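Local structure of uncharacterized protein (Arthrobacter sp., 3BL4) at residues A12-G17 and N45-D50; L24-G29 and E38-R43. The protein is of unknown function but belongs to a family of uncharacterised domains grouped with the STAS domains, and it forms a two-chain assembly. All coordinates share one frame; numbering follows the deposited sequence.

In the fold
The two contacts lie on the same side of the chain's centre, with their own centres about 11 Å apart. Both use helix 34-48 and the same sheet, in which strands 14-16 and 22-25 are antiparallel neighbours. Along the chain the order is 12-17, 24-29, 38-43, 45-50, so contact 2 falls within the span that contact 1 brackets. Contact 1 joins the edge strand to the end of the helix at the surface. Contact 2 packs the middle of the helix in the interior. They meet directly: G13 O and T25 N are 2.7 Å apart, a probable hydrogen bond. Both also touch the second subunit, so this helix-on-sheet layer reaches the dimer interface.

Contact 1 (A12-G17 and N45-D50); sequences AGLTLG and NQLCGD
L47 reaches from the last turn of helix 34-48 to L14 and L16 on strand 14-16. The contact across the segments is apolar, and no hydrogen bond crosses it. One methyl, L47 CD2, does most of the touching. It meets L14 tip to tip, at 3.7 Å from L14 CG and 3.8 Å from L14 CD2. In both leucines CG lies anti to the backbone N (chi1 177° in L14 and 173° in L47), which extends each branched end toward the other. L16 is met nearer its root: L47 CD2 is 4.2 Å from L16 CB. The same methyl also rests on the strand backbone, 4.0 Å from L16 N.

T15, between the two leucines, points its side chain away from the helix. This is the usual alternation of a strand, with L14 and L16 turned to the helix and T15 to the other side. Strand 14-16 is the outer strand of a mixed sheet and pairs antiparallel with strand 22-25, where T15 and R23 are joined by a backbone hydrogen bond. Helix 34-48 lies against one face of this sheet, an alpha/beta layering consistent with the STAS grouping. L22 on the neighbouring strand also touches L47 and continues the apolar patch.

Within the helix end, G49 N donates to N45 O at 3.0 Å, and G49 then leaves the helical conformation with a positive phi of 60°.

N45 is turned to the second subunit instead. It points away from the strand, and both ends of its amide are bonded there: OD1 to the backbone N of Q78 of the second subunit, and ND2 to the backbone O of P76 of that subunit.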
loop_
_atom_site.group_PDB
_atom_site.type_symbol
_atom_site.label_atom_id
_atom_site.label_comp_id
_atom_site.label_asym_id
_atom_site.label_seq_id
_atom_site.Cartn_x
_atom_site.Cartn_y
_atom_site.Cartn_z
ATOM N N ALA A 12 -13.072 12.119 -13.555
ATOM C CA ALA A 12 -12.301 11.167 -12.740
ATOM C C ALA A 12 -11.915 11.753 -11.376
ATOM O O ALA A 12 -10.978 11.268 -10.735
ATOM C CB ALA A 12 -11.042 10.697 -13.515
ATOM N N GLY A 13 -12.653 12.784 -10.948
ATOM C CA GLY A 13 -12.306 13.590 -9.772
ATOM C C GLY A 13 -10.880 14.137 -9.798
ATOM O O GLY A 13 -10.232 14.215 -8.756
ATOM N N LEU A 14 -10.389 14.505 -10.983
ATOM C CA LEU A 14 -8.987 14.880 -11.154
ATOM C C LEU A 14 -8.879 16.231 -11.855
ATOM O O LEU A 14 -9.549 16.455 -12.858
ATOM C CB LEU A 14 -8.233 13.786 -11.933
ATOM C CG LEU A 14 -6.754 14.001 -12.297
ATOM C CD1 LEU A 14 -5.836 14.140 -11.072
ATOM C CD2 LEU A 14 -6.286 12.866 -13.175
ATOM N N THR A 15 -8.048 17.120 -11.298
ATOM C CA THR A 15 -7.754 18.422 -11.874
ATOM C C THR A 15 -6.274 18.780 -11.653
ATOM O O THR A 15 -5.691 18.402 -10.647
ATOM C CB THR A 15 -8.633 19.525 -11.252
ATOM O OG1 THR A 15 -8.288 19.691 -9.880
ATOM C CG2 THR A 15 -10.127 19.195 -11.352
ATOM N N LEU A 16 -5.664 19.452 -12.634
ATOM C CA LEU A 16 -4.368 20.117 -12.457
ATOM C C LEU A 16 -4.668 21.599 -12.345
ATOM O O LEU A 16 -5.200 22.202 -13.289
ATOM C CB LEU A 16 -3.410 19.851 -13.629
ATOM C CG LEU A 16 -2.049 20.569 -13.611
ATOM C CD1 LEU A 16 -1.181 20.122 -12.441
ATOM C CD2 LEU A 16 -1.297 20.406 -14.938
ATOM N N GLY A 17 -4.343 22.173 -11.194
ATOM C CA GLY A 17 -4.621 23.578 -10.922
ATOM C C GLY A 17 -3.657 24.526 -11.604
ATOM O O GLY A 17 -2.576 24.126 -12.062
ATOM N N ASN A 45 -1.316 10.141 -14.469
ATOM C CA ASN A 45 -0.176 10.054 -15.382
ATOM C C ASN A 45 -0.552 10.516 -16.774
ATOM O O ASN A 45 0.209 11.234 -17.382
ATOM C CB ASN A 45 0.414 8.627 -15.424
ATOM C CG ASN A 45 1.123 8.238 -14.124
ATOM O OD1 ASN A 45 1.617 9.101 -13.397
ATOM N ND2 ASN A 45 1.172 6.931 -13.832
ATOM N N GLN A 46 -1.724 10.124 -17.262
ATOM C CA GLN A 46 -2.180 10.566 -18.582
ATOM C C GLN A 46 -2.380 12.088 -18.631
ATOM O O GLN A 46 -2.066 12.725 -19.633
ATOM C CB GLN A 46 -3.468 9.851 -18.974
ATOM C CG GLN A 46 -3.310 8.360 -19.228
ATOM C CD GLN A 46 -4.640 7.674 -19.556
ATOM O OE1 GLN A 46 -5.700 8.097 -19.098
ATOM N NE2 GLN A 46 -4.580 6.620 -20.369
ATOM N N LEU A 47 -2.879 12.671 -17.545
ATOM C CA LEU A 47 -3.084 14.123 -17.485
ATOM C C LEU A 47 -1.756 14.849 -17.453
ATOM O O LEU A 47 -1.616 15.888 -18.070
ATOM C CB LEU A 47 -3.933 14.503 -16.265
ATOM C CG LEU A 47 -4.132 15.979 -15.924
ATOM C CD1 LEU A 47 -4.674 16.727 -17.132
ATOM C CD2 LEU A 47 -5.056 16.121 -14.736
ATOM N N CYS A 48 -0.786 14.313 -16.720
ATOM C CA CYS A 48 0.503 14.981 -16.528
ATOM C C CYS A 48 1.389 14.925 -17.767
ATOM O O CYS A 48 2.166 15.847 -18.025
ATOM C CB CYS A 48 1.256 14.353 -15.366
ATOM S SG CYS A 48 0.614 14.792 -13.747
ATOM N N GLY A 49 1.278 13.830 -18.507
ATOM C CA GLY A 49 2.119 13.609 -19.661
ATOM C C GLY A 49 3.557 13.594 -19.209
ATOM O O GLY A 49 3.912 12.825 -18.317
ATOM N N ASP A 50 4.369 14.465 -19.803
ATOM C CA ASP A 50 5.818 14.513 -19.548
ATOM C C ASP A 50 6.195 15.263 -18.282
ATOM O O ASP A 50 7.339 15.168 -17.823
ATOM C CB ASP A 50 6.550 15.177 -20.729
ATOM C CG ASP A 50 6.738 14.235 -21.909
ATOM O OD1 ASP A 50 7.159 13.075 -21.677
ATOM O OD2 ASP A 50 6.469 14.657 -23.062
#

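Contact 2 (L24-G29 and E38-R43); sequences LTWPRG and ERAMLR
L24 and W26 both hold CG anti to the backbone N, with chi1 177° and -176°, and this extends the two side chains from the strand end toward A40 on the helix. The contact belongs to the beta-alpha-beta unit of strand 22-25, helix 34-48 and strand 53-58, and it packs the first strand and its exit against the helix. A40 is the one helix residue that carries it. Its methyl carbon CB lies 3.9 Å from L24 CD2 and 4.1 Å from W26 CD1, so one methyl serves both larger side chains. W26 and A40 are the nearest pair by CA atoms, 7.5 Å apart. No hydrogen bond crosses the segments. The alanine methyl meets the five-membered ring of the indole obliquely.

L24 and W26 are buried. On the adjacent strand 53-58, L24 touches M55 and W26 touches V57. F98 of the second subunit packs on L24 and meets the W26 ring with the planes at about 45°, so the indole lies at the dimer interface. The chain turns just after the tryptophan through a cis peptide bond to P27. This proline folds back over its neighbour, with P27 CG 3.9 Å above the plane of the W26 ring, over its centre.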
loop_
_atom_site.group_PDB
_atom_site.type_symbol
_atom_site.label_atom_id
_atom_site.label_comp_id
_atom_site.label_asym_id
_atom_site.label_seq_id
_atom_site.Cartn_x
_atom_site.Cartn_y
_atom_site.Cartn_z
ATOM N N LEU A 24 -6.547 14.999 -6.713
ATOM C CA LEU A 24 -7.289 13.769 -6.989
ATOM C C LEU A 24 -8.310 13.476 -5.884
ATOM O O LEU A 24 -7.970 13.396 -4.708
ATOM C CB LEU A 24 -6.319 12.589 -7.126
ATOM C CG LEU A 24 -6.910 11.189 -7.357
ATOM C CD1 LEU A 24 -7.698 11.081 -8.669
ATOM C CD2 LEU A 24 -5.803 10.140 -7.269
ATOM N N THR A 25 -9.565 13.288 -6.281
ATOM C CA THR A 25 -10.586 12.831 -5.359
ATOM C C THR A 25 -10.579 11.311 -5.386
ATOM O O THR A 25 -11.008 10.694 -6.363
ATOM C CB THR A 25 -11.974 13.406 -5.716
ATOM O OG1 THR A 25 -12.000 14.786 -5.346
ATOM C CG2 THR A 25 -13.080 12.687 -4.955
ATOM N N TRP A 26 -10.026 10.727 -4.326
ATOM C CA TRP A 26 -9.906 9.288 -4.195
ATOM C C TRP A 26 -9.913 8.937 -2.711
ATOM O O TRP A 26 -9.185 9.545 -1.955
ATOM C CB TRP A 26 -8.617 8.723 -4.843
ATOM C CG TRP A 26 -8.631 7.226 -4.749
ATOM C CD1 TRP A 26 -9.224 6.354 -5.624
ATOM C CD2 TRP A 26 -8.147 6.428 -3.656
ATOM N NE1 TRP A 26 -9.106 5.070 -5.156
ATOM C CE2 TRP A 26 -8.453 5.089 -3.948
ATOM C CE3 TRP A 26 -7.476 6.720 -2.459
ATOM C CZ2 TRP A 26 -8.100 4.033 -3.089
ATOM C CZ3 TRP A 26 -7.129 5.669 -1.608
ATOM C CH2 TRP A 26 -7.437 4.351 -1.930
ATOM N N PRO A 27 -10.748 7.967 -2.292
ATOM C CA PRO A 27 -11.754 7.272 -3.088
ATOM C C PRO A 27 -12.956 8.177 -3.281
ATOM O O PRO A 27 -13.104 9.160 -2.559
ATOM C CB PRO A 27 -12.119 6.051 -2.229
ATOM C CG PRO A 27 -11.254 6.088 -1.071
ATOM C CD PRO A 27 -10.754 7.481 -0.913
ATOM N N ARG A 28 -13.786 7.859 -4.263
ATOM C CA ARG A 28 -14.954 8.676 -4.556
ATOM C C ARG A 28 -16.076 8.422 -3.535
ATOM O O ARG A 28 -16.888 9.314 -3.273
ATOM C CB ARG A 28 -15.442 8.413 -5.988
ATOM C CG ARG A 28 -14.426 8.796 -7.080
ATOM C CD ARG A 28 -14.362 10.304 -7.327
ATOM N N GLY A 29 -16.113 7.213 -2.971
ATOM C CA GLY A 29 -17.088 6.857 -1.935
ATOM C C GLY A 29 -16.578 5.804 -0.965
ATOM O O GLY A 29 -15.390 5.781 -0.630
ATOM N N GLU A 38 -5.445 1.835 -8.973
ATOM C CA GLU A 38 -4.563 1.814 -10.143
ATOM C C GLU A 38 -5.075 2.729 -11.256
ATOM O O GLU A 38 -4.289 3.434 -11.897
ATOM C CB GLU A 38 -4.435 0.408 -10.747
ATOM C CG GLU A 38 -3.494 -0.535 -10.033
ATOM C CD GLU A 38 -3.714 -1.997 -10.461
ATOM O OE1 GLU A 38 -3.639 -2.270 -11.689
ATOM O OE2 GLU A 38 -3.984 -2.853 -9.580
ATOM N N ARG A 39 -6.383 2.688 -11.508
ATOM C CA ARG A 39 -6.970 3.493 -12.563
ATOM C C ARG A 39 -6.798 4.967 -12.242
ATOM O O ARG A 39 -6.528 5.765 -13.129
ATOM C CB ARG A 39 -8.452 3.168 -12.755
ATOM C CG ARG A 39 -9.077 3.792 -14.023
ATOM C CD ARG A 39 -10.294 2.992 -14.524
ATOM N NE ARG A 39 -11.227 2.647 -13.432
ATOM C CZ ARG A 39 -11.530 1.410 -13.010
ATOM N NH1 ARG A 39 -11.019 0.316 -13.584
ATOM N NH2 ARG A 39 -12.375 1.262 -11.995
ATOM N N ALA A 40 -6.943 5.323 -10.968
ATOM C CA ALA A 40 -6.780 6.708 -10.547
ATOM C C ALA A 40 -5.380 7.224 -10.854
ATOM O O ALA A 40 -5.236 8.357 -11.285
ATOM C CB ALA A 40 -7.105 6.871 -9.062
HETATM N N MSE A 41 -4.355 6.395 -10.638
HETATM C CA MSE A 41 -2.981 6.812 -10.912
HETATM C C MSE A 41 -2.728 6.871 -12.421
HETATM O O MSE A 41 -1.977 7.736 -12.887
HETATM C CB MSE A 41 -1.968 5.891 -10.240
HETATM C CG MSE A 41 -0.512 6.323 -10.469
HETATM SE SE MSE A 41 -0.078 7.976 -9.541
HETATM C CE MSE A 41 0.209 7.268 -7.879
ATOM N N LEU A 42 -3.358 5.968 -13.178
ATOM C CA LEU A 42 -3.245 5.983 -14.641
ATOM C C LEU A 42 -3.729 7.314 -15.182
ATOM O O LEU A 42 -3.076 7.904 -16.012
ATOM C CB LEU A 42 -4.035 4.840 -15.301
ATOM C CG LEU A 42 -4.104 4.891 -16.833
ATOM C CD1 LEU A 42 -2.712 4.804 -17.430
ATOM C CD2 LEU A 42 -4.996 3.774 -17.387
ATOM N N ARG A 43 -4.871 7.777 -14.686
ATOM C CA ARG A 43 -5.455 9.049 -15.106
ATOM C C ARG A 43 -4.584 10.249 -14.717
ATOM O O ARG A 43 -4.510 11.220 -15.456
ATOM C CB ARG A 43 -6.867 9.221 -14.522
ATOM C CG ARG A 43 -7.890 8.141 -14.924
ATOM C CD ARG A 43 -8.042 7.958 -16.450
ATOM N NE ARG A 43 -8.479 9.184 -17.122
ATOM C CZ ARG A 43 -9.726 9.675 -17.114
ATOM N NH1 ARG A 43 -10.727 9.062 -16.479
ATOM N NH2 ARG A 43 -9.977 10.809 -17.751
#